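Local structure of cadherin-related family member 2 (5CZR) at residues Gly23-Trp28 / Thr57-Leu62; Ser111-Glu116 / Ser211-Pro216; Glu116-Gly121 / Ile166-Ser171. The protein mediates calcium-dependent adhesion between neighbouring microvilli by binding CDHR5 through its extracellular cadherin domains, of which this chain holds the first two. All coordinates share one frame; numbering follows the deposited sequence.

Contact 1 (Gly23-Trp28 / Thr57-Leu62); sequences GAQAFW and TGEVKL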
# COMPACT_ATOMS: atom_id res chain seq x y z
N GLY A 23 -2.61 14.42 -15.27
CA GLY A 23 -2.53 14.62 -16.73
C GLY A 23 -3.21 13.54 -17.54
O GLY A 23 -3.59 13.77 -18.67
N ALA A 24 -3.35 12.35 -16.97
CA ALA A 24 -3.94 11.22 -17.70
C ALA A 24 -5.46 11.36 -17.82
O ALA A 24 -6.11 11.88 -16.92
CB ALA A 24 -3.64 9.94 -16.96
N GLN A 25 -6.01 10.79 -18.89
CA GLN A 25 -7.45 10.58 -18.99
C GLN A 25 -7.95 9.71 -17.81
O GLN A 25 -7.41 8.64 -17.53
CB GLN A 25 -7.82 9.90 -20.30
CG GLN A 25 -9.29 9.57 -20.37
CD GLN A 25 -9.65 8.91 -21.68
OE1 GLN A 25 -10.22 7.83 -21.72
NE2 GLN A 25 -9.35 9.60 -22.78
N ALA A 26 -8.96 10.21 -17.12
CA ALA A 26 -9.60 9.48 -16.03
C ALA A 26 -10.85 8.74 -16.52
O ALA A 26 -11.01 7.56 -16.27
CB ALA A 26 -9.96 10.45 -14.92
N PHE A 27 -11.74 9.46 -17.20
CA PHE A 27 -12.97 8.89 -17.77
C PHE A 27 -13.65 9.96 -18.64
O PHE A 27 -13.16 11.10 -18.76
CB PHE A 27 -13.95 8.44 -16.66
CG PHE A 27 -14.37 9.56 -15.72
CD1 PHE A 27 -13.48 10.03 -14.76
CD2 PHE A 27 -15.60 10.14 -15.83
CE1 PHE A 27 -13.85 11.05 -13.88
CE2 PHE A 27 -15.97 11.16 -14.97
CZ PHE A 27 -15.11 11.60 -13.97
N TRP A 28 -14.73 9.55 -19.29
CA TRP A 28 -15.52 10.39 -20.17
C TRP A 28 -16.85 10.68 -19.49
O TRP A 28 -17.55 9.75 -19.05
CB TRP A 28 -15.76 9.69 -21.51
CG TRP A 28 -14.54 9.64 -22.37
CD1 TRP A 28 -13.55 8.71 -22.33
CD2 TRP A 28 -14.16 10.60 -23.38
NE1 TRP A 28 -12.58 9.01 -23.27
CE2 TRP A 28 -12.93 10.16 -23.93
CE3 TRP A 28 -14.76 11.75 -23.90
CZ2 TRP A 28 -12.27 10.86 -24.96
CZ3 TRP A 28 -14.10 12.47 -24.94
CH2 TRP A 28 -12.87 12.01 -25.45
N THR A 57 -16.01 18.11 -25.08
CA THR A 57 -16.00 16.67 -25.42
C THR A 57 -16.46 15.79 -24.27
O THR A 57 -16.84 14.65 -24.47
CB THR A 57 -14.60 16.19 -25.84
OG1 THR A 57 -13.71 16.19 -24.69
CG2 THR A 57 -14.02 17.07 -26.99
N GLY A 58 -16.39 16.30 -23.05
CA GLY A 58 -16.68 15.48 -21.88
C GLY A 58 -15.49 14.68 -21.36
O GLY A 58 -15.63 13.98 -20.34
N GLU A 59 -14.32 14.80 -21.99
CA GLU A 59 -13.15 14.08 -21.51
C GLU A 59 -12.73 14.64 -20.14
O GLU A 59 -12.66 15.85 -19.94
CB GLU A 59 -11.96 14.20 -22.48
CG GLU A 59 -10.84 13.23 -22.12
CD GLU A 59 -9.66 13.21 -23.10
OE1 GLU A 59 -9.67 13.93 -24.10
OE2 GLU A 59 -8.69 12.47 -22.83
N VAL A 60 -12.46 13.74 -19.19
CA VAL A 60 -12.03 14.15 -17.86
C VAL A 60 -10.61 13.68 -17.62
O VAL A 60 -10.31 12.47 -17.78
CB VAL A 60 -12.96 13.61 -16.78
CG1 VAL A 60 -12.58 14.18 -15.44
CG2 VAL A 60 -14.40 13.98 -17.09
N LYS A 61 -9.74 14.62 -17.27
CA LYS A 61 -8.33 14.30 -16.96
C LYS A 61 -8.08 14.53 -15.49
O LYS A 61 -8.71 15.44 -14.87
CB LYS A 61 -7.43 15.17 -17.80
CG LYS A 61 -7.49 14.78 -19.27
CD LYS A 61 -6.62 15.67 -20.10
CE LYS A 61 -6.68 15.23 -21.54
NZ LYS A 61 -5.73 16.06 -22.35
N LEU A 62 -7.20 13.73 -14.91
CA LEU A 62 -6.85 13.93 -13.50
C LEU A 62 -5.96 15.18 -13.38
O LEU A 62 -5.02 15.35 -14.16
CB LEU A 62 -6.09 12.73 -12.95
CG LEU A 62 -5.92 12.73 -11.42
CD1 LEU A 62 -7.23 12.36 -10.75
CD2 LEU A 62 -4.82 11.74 -11.05

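Contact 2 (Ser111-Glu116 / Ser211-Pro216); sequences STSINE and SVVDQP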
# COMPACT_ATOMS: atom_id res chain seq x y z
N SER A 111 17.97 -4.92 20.16
CA SER A 111 19.01 -5.69 20.77
C SER A 111 18.47 -6.49 21.97
O SER A 111 17.50 -6.10 22.61
CB SER A 111 20.23 -4.81 21.13
OG SER A 111 19.98 -4.05 22.27
N THR A 112 19.13 -7.61 22.22
CA THR A 112 18.79 -8.44 23.36
C THR A 112 20.00 -9.25 23.77
O THR A 112 21.03 -9.28 23.09
CB THR A 112 17.62 -9.38 23.05
OG1 THR A 112 17.16 -9.94 24.27
CG2 THR A 112 18.03 -10.50 22.12
N SER A 113 19.87 -9.88 24.92
CA SER A 113 20.91 -10.68 25.48
C SER A 113 20.29 -12.00 25.90
O SER A 113 19.23 -12.01 26.51
CB SER A 113 21.50 -9.94 26.68
OG SER A 113 22.66 -10.60 27.12
N ILE A 114 20.89 -13.10 25.51
CA ILE A 114 20.35 -14.39 25.88
C ILE A 114 21.41 -15.31 26.44
O ILE A 114 22.57 -15.32 25.99
CB ILE A 114 19.64 -15.07 24.71
CG1 ILE A 114 20.55 -15.17 23.49
CG2 ILE A 114 18.36 -14.32 24.38
CD1 ILE A 114 19.98 -16.04 22.37
N ASN A 115 20.99 -16.12 27.40
CA ASN A 115 21.87 -17.10 28.03
C ASN A 115 22.16 -18.24 27.06
O ASN A 115 21.27 -18.66 26.33
CB ASN A 115 21.21 -17.61 29.31
CG ASN A 115 21.15 -16.53 30.40
OD1 ASN A 115 22.07 -15.72 30.57
ND2 ASN A 115 20.06 -16.54 31.16
N GLU A 116 23.40 -18.75 27.06
CA GLU A 116 23.80 -19.78 26.10
C GLU A 116 23.07 -21.12 26.28
O GLU A 116 23.05 -21.91 25.37
CB GLU A 116 25.33 -19.98 26.11
CG GLU A 116 25.82 -21.02 27.11
CD GLU A 116 27.33 -21.03 27.34
OE1 GLU A 116 28.13 -20.71 26.44
OE2 GLU A 116 27.72 -21.38 28.48
N SER A 211 23.50 -10.62 21.98
CA SER A 211 24.62 -11.03 22.82
C SER A 211 24.31 -12.35 23.50
O SER A 211 23.25 -12.51 24.10
CB SER A 211 24.88 -9.99 23.90
OG SER A 211 25.27 -8.76 23.33
N VAL A 212 25.26 -13.28 23.42
CA VAL A 212 25.18 -14.58 24.08
C VAL A 212 25.96 -14.55 25.39
O VAL A 212 27.13 -14.22 25.39
CB VAL A 212 25.78 -15.67 23.18
CG1 VAL A 212 25.59 -17.03 23.80
CG2 VAL A 212 25.12 -15.66 21.82
N VAL A 213 25.31 -14.86 26.50
CA VAL A 213 25.98 -14.85 27.82
C VAL A 213 26.58 -16.25 28.13
O VAL A 213 25.86 -17.26 28.07
CB VAL A 213 25.03 -14.43 28.96
CG1 VAL A 213 25.79 -14.24 30.28
CG2 VAL A 213 24.28 -13.16 28.63
N ASP A 214 27.89 -16.30 28.42
CA ASP A 214 28.58 -17.53 28.86
C ASP A 214 28.03 -17.88 30.24
O ASP A 214 27.79 -16.99 31.06
CB ASP A 214 30.12 -17.32 28.90
CG ASP A 214 30.93 -18.66 28.97
OD1 ASP A 214 30.65 -19.67 28.26
OD2 ASP A 214 31.90 -18.68 29.75
N GLN A 215 27.83 -19.17 30.48
CA GLN A 215 27.43 -19.64 31.81
C GLN A 215 28.26 -20.80 32.31
O GLN A 215 28.02 -21.94 31.90
CB GLN A 215 25.97 -20.08 31.79
CG GLN A 215 25.01 -18.92 31.56
CD GLN A 215 23.60 -19.39 31.33
OE1 GLN A 215 23.26 -19.88 30.24
NE2 GLN A 215 22.76 -19.25 32.35
N PRO A 216 29.24 -20.52 33.19
CA PRO A 216 29.77 -21.58 34.08
C PRO A 216 29.25 -21.47 35.52
O PRO A 216 29.71 -22.21 36.40
CB PRO A 216 31.30 -21.38 34.02
CG PRO A 216 31.51 -20.12 33.19
CD PRO A 216 30.20 -19.41 33.08

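Contact 3 (Glu116-Gly121 / Ile166-Ser171); sequences ETLPVG and IVLNGS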
# COMPACT_ATOMS: atom_id res chain seq x y z
N GLU A 116 23.40 -18.75 27.06
CA GLU A 116 23.80 -19.78 26.10
C GLU A 116 23.07 -21.12 26.28
O GLU A 116 23.05 -21.91 25.37
CB GLU A 116 25.33 -19.98 26.11
CG GLU A 116 25.82 -21.02 27.11
CD GLU A 116 27.33 -21.03 27.34
OE1 GLU A 116 28.13 -20.71 26.44
OE2 GLU A 116 27.72 -21.38 28.48
N THR A 117 22.51 -21.38 27.46
CA THR A 117 21.78 -22.64 27.72
C THR A 117 20.28 -22.50 27.45
O THR A 117 19.50 -23.38 27.81
CB THR A 117 21.91 -23.06 29.21
OG1 THR A 117 21.41 -21.99 30.04
CG2 THR A 117 23.39 -23.36 29.56
N LEU A 118 19.86 -21.39 26.85
CA LEU A 118 18.48 -21.19 26.51
C LEU A 118 18.05 -22.37 25.66
O LEU A 118 18.70 -22.66 24.67
CB LEU A 118 18.30 -19.86 25.77
CG LEU A 118 16.86 -19.44 25.52
CD1 LEU A 118 16.18 -18.99 26.82
CD2 LEU A 118 16.79 -18.32 24.48
N PRO A 119 16.97 -23.05 26.04
CA PRO A 119 16.58 -24.21 25.23
C PRO A 119 16.11 -23.90 23.80
O PRO A 119 15.52 -22.87 23.55
CB PRO A 119 15.44 -24.86 26.04
CG PRO A 119 15.08 -23.90 27.11
CD PRO A 119 16.26 -23.02 27.33
N VAL A 120 16.39 -24.84 22.91
CA VAL A 120 15.96 -24.79 21.54
C VAL A 120 14.43 -24.77 21.51
O VAL A 120 13.76 -25.55 22.19
CB VAL A 120 16.51 -25.98 20.71
CG1 VAL A 120 15.94 -26.00 19.29
CG2 VAL A 120 18.01 -25.93 20.65
N GLY A 121 13.88 -23.82 20.73
CA GLY A 121 12.47 -23.57 20.69
C GLY A 121 12.09 -22.31 21.43
O GLY A 121 10.97 -21.79 21.22
N ILE A 166 10.91 -14.39 16.76
CA ILE A 166 12.11 -15.08 16.38
C ILE A 166 12.35 -16.15 17.44
O ILE A 166 12.41 -15.86 18.63
CB ILE A 166 13.28 -14.09 16.30
CG1 ILE A 166 13.02 -13.13 15.15
CG2 ILE A 166 14.62 -14.79 16.12
CD1 ILE A 166 13.81 -11.86 15.27
N VAL A 167 12.59 -17.36 16.98
CA VAL A 167 12.85 -18.50 17.85
C VAL A 167 14.27 -19.06 17.70
O VAL A 167 14.87 -19.06 16.60
CB VAL A 167 11.82 -19.64 17.69
CG1 VAL A 167 10.45 -19.15 18.10
CG2 VAL A 167 11.79 -20.21 16.28
N LEU A 168 14.78 -19.60 18.80
CA LEU A 168 16.04 -20.31 18.77
C LEU A 168 15.82 -21.67 18.12
O LEU A 168 14.96 -22.45 18.54
CB LEU A 168 16.59 -20.46 20.18
CG LEU A 168 17.96 -21.12 20.26
CD1 LEU A 168 19.00 -20.25 19.58
CD2 LEU A 168 18.33 -21.40 21.72
N ASN A 169 16.61 -21.98 17.10
CA ASN A 169 16.45 -23.21 16.36
C ASN A 169 17.63 -24.19 16.44
O ASN A 169 17.59 -25.26 15.86
CB ASN A 169 16.18 -22.83 14.92
CG ASN A 169 15.58 -23.94 14.11
OD1 ASN A 169 14.49 -24.39 14.39
ND2 ASN A 169 16.30 -24.39 13.11
N GLY A 170 18.66 -23.84 17.19
CA GLY A 170 19.78 -24.75 17.48
C GLY A 170 20.48 -24.22 18.72
O GLY A 170 20.05 -23.21 19.29
N SER A 171 21.47 -24.92 19.21
CA SER A 171 21.99 -24.59 20.51
C SER A 171 23.09 -23.55 20.38
O SER A 171 23.81 -23.51 19.38
CB SER A 171 22.46 -25.86 21.27
OG SER A 171 23.60 -26.39 20.66

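Contact 1 (Gly23-Trp28 / Thr57-Leu62)
A classic beta bulge marks the antiparallel pairing of Gln25-Trp28 with Glu59-Leu62, strands B and E of the first cadherin repeat, a Greek-key beta sandwich. Two residues, Ala26 and Phe27, stand opposite the single Val60: its O takes a 2.7 Å bond from Ala26 N and a weak, longer one from Phe27 N, while Val60 N donates to Phe27 O. On the face that carries Phe27, its CG sits between the backbone N and the carbonyl carbon (chi1 59°), which brings the ring under Val60 CB, 4.0 Å from the centroid. Trp28 and Glu59 share the other face. Glu59 CB lies 3.8 Å from the centroid of the six-membered indole ring, the carboxylate turned just 15° from the ring plane, and Thr57 O meets the indole at its edge. Farther out, Glu59 OE2 accepts from Gln25 NE2 at 2.9 Å, with the donor above the carboxylate plane. With an alanine in place of Glu59, the Gln25 amide would probably lose this acceptor and turn more freely, and part of the indole face would lose its cover. At the opposite end of the contact, Gly23 N donates to Leu62 O at 2.8 Å and Leu62 N to Ala24 O at 2.9 Å.

Contact 2 (Ser111-Glu116 / Ser211-Pro216)
Ile114 is bonded on both sides of its peptide unit: its N donates to Ser211 O at 2.8 Å, and its O accepts from Val213 N at the same length. Ser211 N to Thr112 O and Glu116 N to Val213 O continue the pattern in either direction. Residues 111-115 and 206-213 are strands A' and G of the second repeat, and their parallel pairing at the sheet margin is a hallmark of the cadherin fold. Past the strands, side chains take over. Glu116 CG lies between the backbone N and the carbonyl carbon (chi1 89°), and the chain runs extended beyond it, which brings the carboxylate to Gln215 N. Both its oxygens are satisfied: OE2 accepts from Gln215 N at 3.0 Å, met from well above the carboxylate plane, and OE1 accepts from Tyr174 N. Asp214 OD1 nevertheless comes within 3.3 Å of Glu116 OE1, two acceptors without a bond. By sequence, Glu116 and Asp214 correspond to Glu18 and Asp97 of the calcium sites between the repeats, so this acidic pair is probably part of a similar site toward the third repeat, which is absent here. The Gln215 amide stacks on that of Asn115, planes 27° apart, and Gln215 OE1 is hydrogen-bonded to Thr117 OG1.

Contact 3 (Glu116-Gly121 / Ile166-Ser171)
Val120 and Leu168 bring the loop between strands A' and B of the second cadherin repeat against the end of strand E: Val120 lies on the backbone from Leu168 on, and Leu168 on the carbonyls of Leu118 and Pro119. The side chain of Val120 can be followed outward. Its CB is a fork rather than a contact point, 4.4 Å from Leu168 O. From there CG1, set opposite the backbone N by a chi1 of 175°, lies 3.8 Å from Leu168 O and equally near Asn169 C. The second branch, CG2, points along the following turn: it is 3.6 Å from Gly170 C and 3.9 Å from Ser171 N. The two methyls thus lie one after the other along the chain from Leu168 to Ser171, meeting peptide groups more than side chains.

Leu168 answers from the other segment. Its CD2 methyl pushes against the loop, 3.2 Å from Leu118 O and farther from Pro119 O, and it also approaches Leu118 CB. Val124 and Phe158 add to the cover of this buried leucine, while the Leu118 side chain likewise packs on Val124. Polar closure comes from Gly121 N, which donates to Leu168 O at 2.8 Å. Gly121 has a positive phi, 104°, at which a side chain would press on the carbonyl of Val120. Pro119 O is also hydrogen-bonded to Ser122 OG, and Asn169 ND2 bonds to His156 O.

With one hydrogen bond across the segments and no charge pair, the loop's fit against strand E rests mainly on shape: methyl groups laid on peptide surfaces, with one N-H across the two segments, that of Gly121, and a further backbone bond between Leu168 and Ser122 next to it.

How the contacts relate
From the N terminus, contact 1 comes first, closing a loop of 28 intervening residues between strands B and E of the first repeat. The chain then passes the calcium-bound linker, and contacts 2 and 3 lie wholly in the second repeat, on the opposite side of the chain's centre; the centres of contacts 1 and 2 are about 63 Å apart. Contact 2 joins strand A' to the last strand, enclosing nearly the whole repeat; contact 3 nests within that loop and ties the A'-B loop to the end of strand E. Glu116, just past strand A', lies in a segment of each but makes its contacts in contact 2. Contact 3 also echoes contact 1: Gly121 to Leu168 repeats the glycine-to-leucine bond of Gly23 to Leu62, as expected of homologous repeats.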